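Local coordinates for protein ubiquitin-like-specific protease 2 (Saccharomyces cerevisiae, PDB 5LNB) that acts as a cysteine protease that removes SUMO from modified proteins, the chain here holding its Ulp1-family catalytic domain, at residues 75-80 and 105-110; 212-217 and 263-268. All blocks are in the same frame, centred on the assembly; numbering follows the deposited sequence.

From the N terminus, the chain first comes to interaction 1, in which the edge strand 76-78 of the five-stranded mixed sheet meets the turn that feeds the neighbouring parallel strand 112-119. The contact closes a loop of 24 residues that holds helices 82-87 and 94-98. The chain then completes the sheet and helix 172-190 before interaction 2 opens at the beginning of helix 215-228. Interaction 2 closes a longer, mostly helical loop by bringing the first turn of helix 264-285 against that helix. The two loops follow in series, neither nesting nor crossing. The contacts' centres lie about 26 Å apart on opposite sides of the chain's centre, one at the sheet edge, the other between helices.

Interaction 1 of 2, residues 75-80 and 105-110; sequences QVHLMS and TDLFSK
His77 and Leu107 meet where the edge strand of the mixed sheet faces the 3-10 turn at the end of a crossover connection, in which helices 82-87 and 94-98 lead from strand 76-78 to its parallel neighbour 112-119. The central interaction is CH-pi: Leu107 CD2 sits over one face of the imidazole, 3.6 Å from the ring centroid and 16° off its normal. With CG anti to the backbone N (chi1 -167°), the His77 ring swings out to present this face to the turn. Thr105 CG2 approaches His77 NE2 obliquely, at 4.1 Å. Replacing the imidazole by an alanine methyl is likely to leave Leu107 CD2 without the face it rests on and to open a gap beside Thr105 CG2.

Leu107 CD1 meets Met79 CE tip to tip, at 3.9 Å.

Within the turn, Asp106 O accepts both the backbone N and the OG of Ser109, the hydroxyl lying 2.9 Å away in the carbonyl plane. No hydrogen bond crosses the contact; Lys110 lays its aliphatic chain across the start of the strand and gives NZ to Glu74 O. Lys110 CG lies 3.8 Å from His77 CB, and the chi2 bend (-65°) carries CD to 3.9 Å from Val76 C.

Interaction 2 of 2, residues 212-217 and 263-268; sequences MSDCGV and SARKNL
Val217 and Arg265 are the nearest CA pair, 6.6 Å apart, between the beginning of helix 215-228 and the first turn of helix 264-285. Val217 carries the apolar half. Its CG1, anti to the backbone N (chi1 174°), rests on Ala264 CB at 3.6 Å and reaches Leu268 CD1 more loosely. Its CG2 lies over one face of the Arg265 guanidinium, off-centre toward the rim, 3.9 Å from CZ, so one valine touches both the small residue and the charged one.

The polar half is at the edge of the same guanidinium. Arg265 bends at chi3 (-107°), and its head crosses Asp214 at about a right angle, the carboxylate and guanidinium planes standing 44° apart. Arg265 NH2 donates to Asp214 OD1 at 2.9 Å, nearly in the guanidinium plane, and meets the anti lone pair of that oxygen; this is the core of a salt bridge. NH2 also makes a weak bond to Ser213 O, and Arg265 NE a weak, longer one to Asp214 OD1. A water joins the same pair, accepting from Arg265 NE at 2.9 Å and donating to Asp214 OD1 at 2.8 Å. Beyond the contact, Arg265 NH1 bonds to Asp47 O, while Asp214 OD2 takes a bond from Asn211 ND2.

The Asp-Cys-Gly sequence at the beginning of helix 215-228 is consistent with the segment that bears the nucleophilic cysteine in C48 peptidases. With Asp214, the water and Asp47 O as partners, every nitrogen of the guanidinium is engaged, as are both carboxylate oxygens, so the salt bridge probably offsets the cost of burying the arginine while it ties helix 264-285 to the chain entering helix 215-228.

Interaction 1 of 2, residues 75-80 and 105-110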
ATOM      1  N   GLN A  75      -0.467  -3.065  14.838  1.00 30.62           N
ATOM      2  CA  GLN A  75      -0.267  -1.643  14.581  1.00 29.59           C
ATOM      3  C   GLN A  75      -0.638  -1.212  13.165  1.00 27.41           C
ATOM      4  O   GLN A  75      -0.730  -0.003  12.914  1.00 25.14           O
ATOM      5  CB  GLN A  75       1.191  -1.253  14.841  1.00 29.71           C
ATOM      6  CG  GLN A  75       1.650  -1.474  16.270  1.00 31.80           C
ATOM      7  CD  GLN A  75       3.123  -1.157  16.465  1.00 36.08           C
ATOM      8  OE1 GLN A  75       3.934  -1.294  15.544  1.00 36.24           O
ATOM      9  NE2 GLN A  75       3.470  -0.702  17.665  1.00 36.71           N
ATOM     10  N   VAL A  76      -0.860  -2.154  12.243  1.00 23.21           N
ATOM     11  CA  VAL A  76      -1.008  -1.851  10.823  1.00 24.91           C
ATOM     12  C   VAL A  76      -2.281  -2.499  10.295  1.00 29.31           C
ATOM     13  O   VAL A  76      -2.569  -3.658  10.604  1.00 23.16           O
ATOM     14  CB  VAL A  76       0.223  -2.337  10.018  1.00 28.26           C
ATOM     15  CG1 VAL A  76       0.377  -3.848  10.148  1.00 27.57           C
ATOM     16  CG2 VAL A  76       0.128  -1.936   8.545  1.00 18.88           C
ATOM     17  N   HIS A  77      -3.036  -1.757   9.483  1.00 25.51           N
ATOM     18  CA  HIS A  77      -4.137  -2.308   8.698  1.00 21.76           C
ATOM     19  C   HIS A  77      -3.920  -1.965   7.227  1.00 29.86           C
ATOM     20  O   HIS A  77      -3.831  -0.785   6.866  1.00 23.40           O
ATOM     21  CB  HIS A  77      -5.485  -1.774   9.167  1.00 23.32           C
ATOM     22  CG  HIS A  77      -6.650  -2.538   8.616  1.00 31.78           C
ATOM     23  ND1 HIS A  77      -7.136  -2.339   7.342  1.00 32.94           N
ATOM     24  CD2 HIS A  77      -7.408  -3.518   9.158  1.00 32.79           C
ATOM     25  CE1 HIS A  77      -8.153  -3.155   7.130  1.00 32.83           C
ATOM     26  NE2 HIS A  77      -8.337  -3.881   8.215  1.00 35.68           N
ATOM     27  N   LEU A  78      -3.842  -2.997   6.386  1.00 28.33           N
ATOM     28  CA  LEU A  78      -3.609  -2.840   4.955  1.00 19.51           C
ATOM     29  C   LEU A  78      -4.928  -3.014   4.219  1.00 19.59           C
ATOM     30  O   LEU A  78      -5.544  -4.079   4.286  1.00 23.60           O
ATOM     31  CB  LEU A  78      -2.581  -3.850   4.440  1.00 18.14           C
ATOM     32  CG  LEU A  78      -2.424  -3.938   2.919  1.00 21.99           C
ATOM     33  CD1 LEU A  78      -1.955  -2.605   2.312  1.00 16.42           C
ATOM     34  CD2 LEU A  78      -1.465  -5.046   2.514  1.00 22.76           C
ATOM     35  N   MET A  79      -5.367  -1.968   3.536  1.00 26.18           N
ATOM     36  CA  MET A  79      -6.516  -2.077   2.654  1.00 22.18           C
ATOM     37  C   MET A  79      -6.067  -2.600   1.300  1.00 26.90           C
ATOM     38  O   MET A  79      -5.008  -2.217   0.789  1.00 27.38           O
ATOM     39  CB  MET A  79      -7.187  -0.718   2.478  1.00 21.60           C
ATOM     40  CG  MET A  79      -7.814  -0.161   3.741  1.00 25.67           C
ATOM     41  SD  MET A  79      -9.198  -1.177   4.254  1.00 24.60           S
ATOM     42  CE  MET A  79      -9.966  -0.070   5.431  1.00 31.07           C
ATOM     43  N   SER A  80      -6.865  -3.483   0.715  1.00 23.23           N
ATOM     44  CA  SER A  80      -6.630  -3.800  -0.684  1.00 23.77           C
ATOM     45  C   SER A  80      -6.969  -2.586  -1.551  1.00 24.83           C
ATOM     46  O   SER A  80      -7.729  -1.693  -1.146  1.00 24.21           O
ATOM     47  CB  SER A  80      -7.461  -5.005  -1.116  1.00 23.15           C
ATOM     48  OG  SER A  80      -8.705  -4.592  -1.646  1.00 26.40           O
ATOM     49  N   THR A 105     -13.815  -4.408  11.845  1.00 26.61           N
ATOM     50  CA  THR A 105     -12.509  -3.764  11.845  1.00 26.07           C
ATOM     51  C   THR A 105     -12.407  -2.823  13.036  1.00 27.27           C
ATOM     52  O   THR A 105     -13.405  -2.476  13.681  1.00 23.02           O
ATOM     53  CB  THR A 105     -12.274  -2.959  10.565  1.00 23.72           C
ATOM     54  OG1 THR A 105     -13.272  -1.931  10.481  1.00 22.21           O
ATOM     55  CG2 THR A 105     -12.316  -3.861   9.325  1.00 21.41           C
ATOM     56  N   ASP A 106     -11.187  -2.381  13.304  1.00 24.13           N
ATOM     57  CA  ASP A 106     -10.922  -1.501  14.427  1.00 23.16           C
ATOM     58  C   ASP A 106      -9.800  -0.554  14.014  1.00 20.25           C
ATOM     59  O   ASP A 106      -8.709  -0.558  14.576  1.00 23.79           O
ATOM     60  CB  ASP A 106     -10.573  -2.324  15.666  1.00 23.01           C
ATOM     61  CG  ASP A 106     -10.375  -1.473  16.901  1.00 28.45           C
ATOM     62  OD1 ASP A 106     -10.781  -0.291  16.892  1.00 27.66           O
ATOM     63  OD2 ASP A 106      -9.816  -1.998  17.889  1.00 35.24           O
ATOM     64  N   LEU A 107     -10.078   0.290  13.015  1.00 18.05           N
ATOM     65  CA  LEU A 107      -9.011   1.063  12.370  1.00 21.72           C
ATOM     66  C   LEU A 107      -8.347   2.055  13.318  1.00 25.46           C
ATOM     67  O   LEU A 107      -7.149   2.331  13.180  1.00 25.90           O
ATOM     68  CB  LEU A 107      -9.550   1.801  11.144  1.00 19.68           C
ATOM     69  CG  LEU A 107     -10.068   0.892  10.025  1.00 24.65           C
ATOM     70  CD1 LEU A 107     -10.571   1.700   8.827  1.00 19.41           C
ATOM     71  CD2 LEU A 107      -8.966  -0.092   9.614  1.00 22.69           C
ATOM     72  N   PHE A 108      -9.095   2.612  14.270  1.00 26.82           N
ATOM     73  CA  PHE A 108      -8.522   3.632  15.139  1.00 28.80           C
ATOM     74  C   PHE A 108      -7.612   3.050  16.216  1.00 30.15           C
ATOM     75  O   PHE A 108      -7.038   3.817  16.992  1.00 31.45           O
ATOM     76  CB  PHE A 108      -9.632   4.481  15.775  1.00 28.03           C
ATOM     77  CG  PHE A 108     -10.259   5.483  14.824  1.00 32.06           C
ATOM     78  CD1 PHE A 108     -10.537   5.142  13.508  1.00 29.00           C
ATOM     79  CD2 PHE A 108     -10.570   6.765  15.252  1.00 34.93           C
ATOM     80  CE1 PHE A 108     -11.117   6.051  12.643  1.00 25.44           C
ATOM     81  CE2 PHE A 108     -11.146   7.680  14.388  1.00 31.29           C
ATOM     82  CZ  PHE A 108     -11.420   7.323  13.085  1.00 27.38           C
ATOM     83  N   SER A 109      -7.450   1.729  16.289  1.00 23.78           N
ATOM     84  CA  SER A 109      -6.385   1.173  17.115  1.00 25.78           C
ATOM     85  C   SER A 109      -5.091   0.977  16.328  1.00 21.47           C
ATOM     86  O   SER A 109      -4.088   0.533  16.896  1.00 22.50           O
ATOM     87  CB  SER A 109      -6.822  -0.154  17.742  1.00 27.00           C
ATOM     88  OG  SER A 109      -6.944  -1.162  16.756  1.00 36.16           O
ATOM     89  N   LYS A 110      -5.077   1.325  15.049  1.00 20.16           N
ATOM     90  CA  LYS A 110      -3.897   1.149  14.219  1.00 20.72           C
ATOM     91  C   LYS A 110      -3.019   2.400  14.226  1.00 26.23           C
ATOM     92  O   LYS A 110      -3.512   3.530  14.172  1.00 28.72           O
ATOM     93  CB  LYS A 110      -4.315   0.807  12.787  1.00 21.46           C
ATOM     94  CG  LYS A 110      -5.332  -0.326  12.698  1.00 22.40           C
ATOM     95  CD  LYS A 110      -4.721  -1.624  13.188  1.00 25.32           C
ATOM     96  CE  LYS A 110      -5.788  -2.630  13.581  1.00 27.88           C
ATOM     97  NZ  LYS A 110      -5.115  -3.863  14.054  1.00 34.41           N
TER

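Interaction 2 of 2, residues 212-217 and 263-268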
ATOM      1  N   MET A 212       3.586   7.414 -15.962  1.00 22.85           N
ATOM      2  CA  MET A 212       2.421   7.016 -15.177  1.00 23.40           C
ATOM      3  C   MET A 212       2.357   5.499 -15.009  1.00 23.27           C
ATOM      4  O   MET A 212       2.005   5.002 -13.931  1.00 21.27           O
ATOM      5  CB  MET A 212       1.129   7.540 -15.807  1.00 23.59           C
ATOM      6  CG  MET A 212      -0.091   7.298 -14.905  1.00 25.92           C
ATOM      7  SD  MET A 212      -1.508   8.317 -15.333  1.00 31.97           S
ATOM      8  CE  MET A 212      -2.012   7.562 -16.873  1.00 35.50           C
ATOM      9  N   SER A 213       2.727   4.748 -16.052  1.00 24.33           N
ATOM     10  CA  SER A 213       2.643   3.292 -15.993  1.00 21.87           C
ATOM     11  C   SER A 213       3.661   2.672 -15.038  1.00 26.04           C
ATOM     12  O   SER A 213       3.501   1.504 -14.676  1.00 26.31           O
ATOM     13  CB  SER A 213       2.797   2.702 -17.397  1.00 24.14           C
ATOM     14  OG  SER A 213       4.094   2.916 -17.931  1.00 24.42           O
ATOM     15  N   ASP A 214       4.690   3.420 -14.611  1.00 20.34           N
ATOM     16  CA  ASP A 214       5.568   2.979 -13.527  1.00 26.58           C
ATOM     17  C   ASP A 214       5.026   3.298 -12.129  1.00 25.41           C
ATOM     18  O   ASP A 214       5.626   2.857 -11.139  1.00 24.21           O
ATOM     19  CB  ASP A 214       6.962   3.615 -13.640  1.00 19.67           C
ATOM     20  CG  ASP A 214       7.838   2.988 -14.735  1.00 29.16           C
ATOM     21  OD1 ASP A 214       7.584   1.835 -15.160  1.00 27.27           O
ATOM     22  OD2 ASP A 214       8.798   3.669 -15.163  1.00 27.94           O
ATOM     23  N   CYS A 215       3.934   4.060 -12.012  1.00 23.76           N
ATOM     24  CA  CYS A 215       3.455   4.473 -10.689  1.00 22.34           C
ATOM     25  C   CYS A 215       3.214   3.288  -9.756  1.00 23.41           C
ATOM     26  O   CYS A 215       3.496   3.368  -8.555  1.00 19.42           O
ATOM     27  CB  CYS A 215       2.175   5.288 -10.827  1.00 20.54           C
ATOM     28  SG  CYS A 215       2.472   6.921 -11.460  1.00 23.37           S
ATOM     29  N   GLY A 216       2.681   2.184 -10.282  1.00 21.20           N
ATOM     30  CA  GLY A 216       2.424   1.035  -9.425  1.00 23.25           C
ATOM     31  C   GLY A 216       3.686   0.479  -8.791  1.00 23.08           C
ATOM     32  O   GLY A 216       3.653   0.008  -7.649  1.00 25.54           O
ATOM     33  N   VAL A 217       4.810   0.534  -9.517  1.00 19.81           N
ATOM     34  CA  VAL A 217       6.093   0.070  -8.995  1.00 16.97           C
ATOM     35  C   VAL A 217       6.592   1.005  -7.900  1.00 22.30           C
ATOM     36  O   VAL A 217       7.169   0.561  -6.902  1.00 20.84           O
ATOM     37  CB  VAL A 217       7.124  -0.054 -10.140  1.00 21.36           C
ATOM     38  CG1 VAL A 217       8.511  -0.405  -9.604  1.00 18.04           C
ATOM     39  CG2 VAL A 217       6.684  -1.090 -11.157  1.00 18.51           C
ATOM     40  N   SER A 263      15.619  -0.331 -11.894  1.00 45.10           N
ATOM     41  CA  SER A 263      15.658  -1.786 -11.920  1.00 38.31           C
ATOM     42  C   SER A 263      14.593  -2.429 -11.046  1.00 35.60           C
ATOM     43  O   SER A 263      14.561  -3.657 -10.937  1.00 28.56           O
ATOM     44  CB  SER A 263      17.037  -2.273 -11.479  1.00 43.71           C
ATOM     45  OG  SER A 263      18.058  -1.659 -12.245  1.00 53.05           O
ATOM     46  N   ALA A 264      13.732  -1.632 -10.413  1.00 28.95           N
ATOM     47  CA  ALA A 264      12.800  -2.177  -9.433  1.00 28.29           C
ATOM     48  C   ALA A 264      11.871  -3.207 -10.060  1.00 28.57           C
ATOM     49  O   ALA A 264      11.597  -4.255  -9.463  1.00 28.45           O
ATOM     50  CB  ALA A 264      11.991  -1.045  -8.794  1.00 22.99           C
ATOM     51  N   ARG A 265      11.374  -2.924 -11.262  1.00 29.02           N
ATOM     52  CA  ARG A 265      10.493  -3.857 -11.954  1.00 27.15           C
ATOM     53  C   ARG A 265      11.141  -5.229 -12.100  1.00 30.98           C
ATOM     54  O   ARG A 265      10.518  -6.261 -11.835  1.00 35.54           O
ATOM     55  CB  ARG A 265      10.147  -3.284 -13.321  1.00 28.04           C
ATOM     56  CG  ARG A 265       8.739  -3.492 -13.751  1.00 31.31           C
ATOM     57  CD  ARG A 265       8.546  -2.797 -15.068  1.00 32.16           C
ATOM     58  NE  ARG A 265       7.746  -1.593 -14.929  1.00 30.92           N
ATOM     59  CZ  ARG A 265       6.422  -1.584 -15.008  1.00 32.72           C
ATOM     60  NH1 ARG A 265       5.779  -2.722 -15.220  1.00 33.59           N
ATOM     61  NH2 ARG A 265       5.751  -0.445 -14.880  1.00 33.40           N
ATOM     62  N   LYS A 266      12.397  -5.259 -12.543  1.00 34.29           N
ATOM     63  CA  LYS A 266      13.070  -6.536 -12.729  1.00 35.71           C
ATOM     64  C   LYS A 266      13.236  -7.261 -11.400  1.00 33.68           C
ATOM     65  O   LYS A 266      13.090  -8.488 -11.331  1.00 33.74           O
ATOM     66  CB  LYS A 266      14.421  -6.324 -13.414  1.00 38.55           C
ATOM     67  CG  LYS A 266      15.326  -7.535 -13.358  1.00 42.25           C
ATOM     68  CD  LYS A 266      16.623  -7.326 -14.112  1.00 50.20           C
ATOM     69  CE  LYS A 266      17.241  -8.678 -14.502  1.00 62.49           C
ATOM     70  NZ  LYS A 266      18.278  -8.561 -15.582  1.00 68.64           N
ATOM     71  N   ASN A 267      13.513  -6.517 -10.326  1.00 31.94           N
ATOM     72  CA  ASN A 267      13.734  -7.172  -9.041  1.00 32.02           C
ATOM     73  C   ASN A 267      12.435  -7.753  -8.494  1.00 32.31           C
ATOM     74  O   ASN A 267      12.439  -8.833  -7.885  1.00 33.10           O
ATOM     75  CB  ASN A 267      14.384  -6.201  -8.061  1.00 34.50           C
ATOM     76  CG  ASN A 267      15.851  -5.939  -8.401  1.00 54.18           C
ATOM     77  OD1 ASN A 267      16.613  -6.873  -8.647  1.00 57.36           O
ATOM     78  ND2 ASN A 267      16.241  -4.666  -8.444  1.00 61.39           N
ATOM     79  N   LEU A 268      11.309  -7.075  -8.733  1.00 24.88           N
ATOM     80  CA  LEU A 268      10.017  -7.648  -8.369  1.00 24.67           C
ATOM     81  C   LEU A 268       9.753  -8.941  -9.139  1.00 24.42           C
ATOM     82  O   LEU A 268       9.236  -9.909  -8.571  1.00 24.00           O
ATOM     83  CB  LEU A 268       8.900  -6.632  -8.606  1.00 24.09           C
ATOM     84  CG  LEU A 268       8.923  -5.332  -7.784  1.00 21.04           C
ATOM     85  CD1 LEU A 268       7.853  -4.396  -8.307  1.00 20.62           C
ATOM     86  CD2 LEU A 268       8.716  -5.601  -6.280  1.00 19.87           C
TER
HETATM   87  O   HOH W   1       9.877   0.341 -14.468  1.00 33.10           O